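Local structure of putative deoxyribonuclease yjjV (1ZZM) at residues A[68-73]-A[110-115]; A[98-103]-A[114-119]. The protein binds divalent metal ions and, as a TatD-type metallo-dependent hydrolase, probably cleaves ester bonds, possibly those of DNA. One frame throughout, in Å; residues are numbered along the deposited sequence.

Contact 1: residues A[68-73]-A[110-115]; sequences GMLEKH and ERQQWL
Leu70 and Arg111 both swing CG to the far side from their own backbone N (chi1 -174° and 179°), and this sends the two side chains across the gap toward each other. The setting is a TatD-family TIM barrel. The loop 68-73, partly a 3-10 turn, follows strand 59-63 and packs on helix 109-125. Leu70 spreads its two methyls over the helix. Leu70 CD1 lies 3.7 Å from Leu115 CD2, and Leu70 CD2 lies 4.0 Å from Gln112 CG. Gln112 NE2 is hydrogen-bonded to Pro107 O. Leu115 CD2 touches two residues of the loop, since it also sits 3.4 Å from His73 CD2. The His73 and Leu115 side chains cross at about a right angle, and His73 NE2 is hydrogen-bonded to His66 O. Arg111 runs extended from CG to NE past Leu70, with Leu70 CD1 4.1 Å from Arg111 CG. Arg111 NH2 donates to His73 O at 3.1 Å, with an N-H...O angle of 151°. The oxygen lies in the guanidinium plane, but the nitrogen sits above the carbonyl plane. A leucine in place of Arg111 would probably leave His73 O without this donor and the bridging water without the N-H it accepts from. That water accepts from Arg111 NE at 2.7 Å, donates to Leu70 O at 2.7 Å, and reaches His73 O only weakly.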
# COMPACT_ATOMS: atom_id res chain seq x y z
N GLY A 68 -12.62 -4.00 2.78
CA GLY A 68 -12.91 -4.43 4.16
C GLY A 68 -14.00 -3.59 4.80
O GLY A 68 -14.60 -3.98 5.79
N MET A 69 -14.26 -2.42 4.24
CA MET A 69 -15.30 -1.52 4.74
C MET A 69 -16.47 -1.44 3.74
O MET A 69 -17.20 -0.44 3.70
CB MET A 69 -14.72 -0.11 4.93
CG MET A 69 -13.80 0.03 6.14
SD MET A 69 -12.23 -0.85 6.04
CE MET A 69 -11.39 -0.20 7.58
N LEU A 70 -16.67 -2.50 2.97
CA LEU A 70 -17.71 -2.51 1.95
C LEU A 70 -19.08 -2.03 2.42
O LEU A 70 -19.78 -1.31 1.70
CB LEU A 70 -17.85 -3.90 1.32
CG LEU A 70 -18.83 -3.93 0.13
CD1 LEU A 70 -18.31 -3.02 -0.96
CD2 LEU A 70 -19.02 -5.34 -0.41
N GLU A 71 -19.45 -2.41 3.64
CA GLU A 71 -20.75 -2.04 4.17
C GLU A 71 -20.97 -0.55 4.31
O GLU A 71 -22.11 -0.10 4.35
CB GLU A 71 -20.99 -2.73 5.52
CG GLU A 71 -21.04 -4.25 5.45
CD GLU A 71 -21.44 -4.89 6.79
OE1 GLU A 71 -20.93 -4.44 7.85
OE2 GLU A 71 -22.27 -5.83 6.78
N LYS A 72 -19.88 0.22 4.36
CA LYS A 72 -19.96 1.65 4.52
C LYS A 72 -19.97 2.43 3.20
O LYS A 72 -20.28 3.61 3.18
CB LYS A 72 -18.77 2.13 5.37
CG LYS A 72 -18.74 1.56 6.79
CD LYS A 72 -17.36 1.78 7.41
CE LYS A 72 -17.43 1.99 8.94
NZ LYS A 72 -16.06 2.19 9.54
N HIS A 73 -19.66 1.77 2.09
CA HIS A 73 -19.58 2.46 0.81
C HIS A 73 -20.89 2.56 0.04
O HIS A 73 -21.52 1.54 -0.28
CB HIS A 73 -18.52 1.80 -0.07
CG HIS A 73 -17.23 1.54 0.64
ND1 HIS A 73 -16.69 2.44 1.54
CD2 HIS A 73 -16.34 0.52 0.55
CE1 HIS A 73 -15.53 1.98 1.98
NE2 HIS A 73 -15.29 0.82 1.40
N GLU A 110 -19.23 -9.93 -5.81
CA GLU A 110 -19.66 -9.23 -7.03
C GLU A 110 -19.70 -7.72 -6.77
O GLU A 110 -19.22 -6.93 -7.61
CB GLU A 110 -21.05 -9.70 -7.51
CG GLU A 110 -21.07 -11.12 -8.06
CD GLU A 110 -20.39 -11.25 -9.41
OE1 GLU A 110 -20.38 -10.28 -10.19
OE2 GLU A 110 -19.86 -12.34 -9.71
N ARG A 111 -20.28 -7.29 -5.65
CA ARG A 111 -20.29 -5.86 -5.35
C ARG A 111 -18.86 -5.36 -5.14
O ARG A 111 -18.57 -4.23 -5.51
CB ARG A 111 -21.12 -5.51 -4.11
CG ARG A 111 -21.08 -4.00 -3.83
CD ARG A 111 -22.26 -3.53 -3.00
NE ARG A 111 -22.17 -2.12 -2.60
CZ ARG A 111 -22.38 -1.07 -3.39
NH1 ARG A 111 -22.70 -1.25 -4.67
NH2 ARG A 111 -22.33 0.16 -2.89
N GLN A 112 -17.98 -6.16 -4.53
CA GLN A 112 -16.59 -5.70 -4.36
C GLN A 112 -15.98 -5.39 -5.71
O GLN A 112 -15.24 -4.40 -5.88
CB GLN A 112 -15.70 -6.78 -3.73
CG GLN A 112 -15.92 -7.01 -2.24
CD GLN A 112 -14.80 -7.85 -1.65
OE1 GLN A 112 -13.64 -7.69 -2.01
NE2 GLN A 112 -15.15 -8.74 -0.71
N GLN A 113 -16.24 -6.27 -6.68
CA GLN A 113 -15.66 -6.05 -8.01
C GLN A 113 -16.25 -4.85 -8.73
O GLN A 113 -15.54 -4.14 -9.45
CB GLN A 113 -15.82 -7.29 -8.87
CG GLN A 113 -14.97 -8.42 -8.30
CD GLN A 113 -15.22 -9.73 -8.98
OE1 GLN A 113 -14.64 -10.02 -10.02
NE2 GLN A 113 -16.12 -10.53 -8.40
N TRP A 114 -17.54 -4.62 -8.55
CA TRP A 114 -18.13 -3.45 -9.23
C TRP A 114 -17.49 -2.20 -8.62
O TRP A 114 -17.13 -1.24 -9.34
CB TRP A 114 -19.65 -3.40 -8.99
CG TRP A 114 -20.28 -2.19 -9.57
CD1 TRP A 114 -20.65 -2.01 -10.88
CD2 TRP A 114 -20.60 -0.98 -8.89
NE1 TRP A 114 -21.18 -0.75 -11.05
CE2 TRP A 114 -21.16 -0.10 -9.84
CE3 TRP A 114 -20.47 -0.55 -7.56
CZ2 TRP A 114 -21.59 1.20 -9.51
CZ3 TRP A 114 -20.89 0.74 -7.24
CH2 TRP A 114 -21.45 1.59 -8.21
N LEU A 115 -17.36 -2.20 -7.30
CA LEU A 115 -16.80 -1.04 -6.61
C LEU A 115 -15.34 -0.82 -7.00
O LEU A 115 -14.91 0.33 -7.19
CB LEU A 115 -16.92 -1.21 -5.09
CG LEU A 115 -16.35 -0.04 -4.28
CD1 LEU A 115 -17.02 1.25 -4.73
CD2 LEU A 115 -16.63 -0.26 -2.77
O HOH W 1 -21.90 -1.87 0.06

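Contact 2: residues A[98-103]-A[114-119]; sequences IGLDLF and WLLDEQ. With ZN (zinc ion), chain D.
Ile98 lies against Leu116 and Gln119 and can be followed outward from its CB, which faces the Gln119 amide. Its branch CG2 comes to 3.4 Å from Gln119 CD, alongside a side chain that runs the opposite way. The other branch, CG1, stands between the backbone N and the carbonyl carbon (chi1 66°). There Ile98 CG1 meets the methyl Leu116 CD1 at 3.8 Å. At the tip, Ile98 CD1 touches the same Leu116 CD1 at 3.9 Å and also nears Gln119 CB. Leu116 divides its methyls along the strand: CD1 also rests near Gly99 N, and CD2 packs 4.0 Å from Leu100 CD2. Gly99 has no side chain, and a CB here would jam against the carbonyl O of Ile98. Asp117 starts away from the strand, and its OD2 binds a zinc ion at 1.9 Å, with His144 and His148 as the other protein ligands. Asp117 OD1 lies farther from the zinc ion, at 2.6 Å, a long contact at most. The axes of strand 98-101 and helix 114-119 run nearly antiparallel (163°) and approach to 7.9 Å. This is the strand-to-helix half of a beta-alpha-beta crossover, completed by strand 130-135, as in a TIM barrel.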
# COMPACT_ATOMS: atom_id res chain seq x y z
N ILE A 98 -7.95 0.37 -2.38
CA ILE A 98 -9.09 -0.23 -3.06
C ILE A 98 -8.62 -1.66 -3.34
O ILE A 98 -7.44 -1.95 -3.17
CB ILE A 98 -9.41 0.46 -4.39
CG1 ILE A 98 -8.27 0.23 -5.39
CG2 ILE A 98 -9.64 1.93 -4.15
CD1 ILE A 98 -8.44 1.02 -6.68
N GLY A 99 -9.55 -2.54 -3.70
CA GLY A 99 -9.15 -3.90 -3.98
C GLY A 99 -10.25 -4.90 -3.67
O GLY A 99 -11.44 -4.56 -3.71
N LEU A 100 -9.83 -6.14 -3.43
CA LEU A 100 -10.73 -7.24 -3.17
C LEU A 100 -10.25 -8.05 -1.98
O LEU A 100 -9.06 -8.09 -1.68
CB LEU A 100 -10.77 -8.16 -4.38
CG LEU A 100 -11.04 -7.46 -5.72
CD1 LEU A 100 -10.65 -8.42 -6.79
CD2 LEU A 100 -12.50 -6.99 -5.85
N ASP A 101 -11.17 -8.74 -1.33
CA ASP A 101 -10.77 -9.52 -0.16
C ASP A 101 -11.83 -10.61 0.01
O ASP A 101 -12.99 -10.29 0.30
CB ASP A 101 -10.76 -8.58 1.04
CG ASP A 101 -10.25 -9.22 2.31
OD1 ASP A 101 -10.56 -10.40 2.52
OD2 ASP A 101 -9.54 -8.55 3.10
N LEU A 102 -11.45 -11.88 -0.12
CA LEU A 102 -12.44 -12.95 -0.00
C LEU A 102 -12.60 -13.52 1.39
O LEU A 102 -13.12 -14.62 1.55
CB LEU A 102 -12.14 -14.08 -1.00
CG LEU A 102 -12.68 -13.85 -2.42
CD1 LEU A 102 -12.19 -14.97 -3.33
CD2 LEU A 102 -14.21 -13.77 -2.42
N PHE A 103 -12.17 -12.78 2.39
CA PHE A 103 -12.30 -13.25 3.76
C PHE A 103 -13.73 -13.02 4.23
O PHE A 103 -14.35 -12.00 3.91
CB PHE A 103 -11.36 -12.48 4.68
CG PHE A 103 -11.25 -13.09 6.04
CD1 PHE A 103 -10.48 -14.24 6.22
CD2 PHE A 103 -11.97 -12.58 7.11
CE1 PHE A 103 -10.44 -14.88 7.46
CE2 PHE A 103 -11.94 -13.21 8.36
CZ PHE A 103 -11.17 -14.36 8.53
N TRP A 114 -17.54 -4.62 -8.55
CA TRP A 114 -18.13 -3.45 -9.23
C TRP A 114 -17.49 -2.20 -8.62
O TRP A 114 -17.13 -1.24 -9.34
CB TRP A 114 -19.65 -3.40 -8.99
CG TRP A 114 -20.28 -2.19 -9.57
CD1 TRP A 114 -20.65 -2.01 -10.88
CD2 TRP A 114 -20.60 -0.98 -8.89
NE1 TRP A 114 -21.18 -0.75 -11.05
CE2 TRP A 114 -21.16 -0.10 -9.84
CE3 TRP A 114 -20.47 -0.55 -7.56
CZ2 TRP A 114 -21.59 1.20 -9.51
CZ3 TRP A 114 -20.89 0.74 -7.24
CH2 TRP A 114 -21.45 1.59 -8.21
N LEU A 115 -17.36 -2.20 -7.30
CA LEU A 115 -16.80 -1.04 -6.61
C LEU A 115 -15.34 -0.82 -7.00
O LEU A 115 -14.91 0.33 -7.19
CB LEU A 115 -16.92 -1.21 -5.09
CG LEU A 115 -16.35 -0.04 -4.28
CD1 LEU A 115 -17.02 1.25 -4.73
CD2 LEU A 115 -16.63 -0.26 -2.77
N LEU A 116 -14.58 -1.89 -7.11
CA LEU A 116 -13.19 -1.75 -7.56
C LEU A 116 -13.15 -1.12 -8.96
O LEU A 116 -12.37 -0.21 -9.22
CB LEU A 116 -12.51 -3.12 -7.63
CG LEU A 116 -11.14 -3.18 -8.29
CD1 LEU A 116 -10.10 -2.41 -7.41
CD2 LEU A 116 -10.73 -4.63 -8.49
N ASP A 117 -13.97 -1.61 -9.88
CA ASP A 117 -13.91 -1.04 -11.22
C ASP A 117 -14.33 0.43 -11.27
O ASP A 117 -13.82 1.17 -12.09
CB ASP A 117 -14.71 -1.90 -12.21
CG ASP A 117 -13.96 -3.14 -12.65
OD1 ASP A 117 -12.75 -3.27 -12.36
OD2 ASP A 117 -14.56 -4.02 -13.31
N GLU A 118 -15.28 0.84 -10.42
CA GLU A 118 -15.68 2.24 -10.39
C GLU A 118 -14.48 3.10 -9.99
O GLU A 118 -14.29 4.21 -10.50
CB GLU A 118 -16.81 2.48 -9.37
CG GLU A 118 -18.20 2.00 -9.83
CD GLU A 118 -18.60 2.60 -11.18
OE1 GLU A 118 -18.62 3.85 -11.32
OE2 GLU A 118 -18.88 1.82 -12.10
N GLN A 119 -13.66 2.58 -9.08
CA GLN A 119 -12.50 3.35 -8.63
C GLN A 119 -11.37 3.27 -9.62
O GLN A 119 -10.60 4.22 -9.75
CB GLN A 119 -12.09 2.86 -7.26
CG GLN A 119 -13.19 3.18 -6.27
CD GLN A 119 -12.87 2.71 -4.88
OE1 GLN A 119 -13.07 1.53 -4.54
NE2 GLN A 119 -12.36 3.60 -4.09
ZN ZN D . -13.25 -5.10 -14.15

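In the fold
From the N terminus, the chain reaches 68-73 after strand 59-63. It then runs through helix 75-87 and strand 95-101 before helix 109-125 returns to that loop, where contact 1 closes a long excursion. Contact 2 closes a short one, from 98-103, the end of strand 95-101 and the loop after it, to the next turns of the same helix. It begins within the larger excursion but finishes slightly beyond it, so the two overlap, sharing Trp114 and Leu115. The centres of contact 1 and contact 2 are about 6 Å apart. Gln112 OE1 of contact 1 joins them by a probable hydrogen bond to Asp101 N of contact 2 (2.8 Å). Helix 109-125 thus ties the loop after strand 59-63 to strand 95-101.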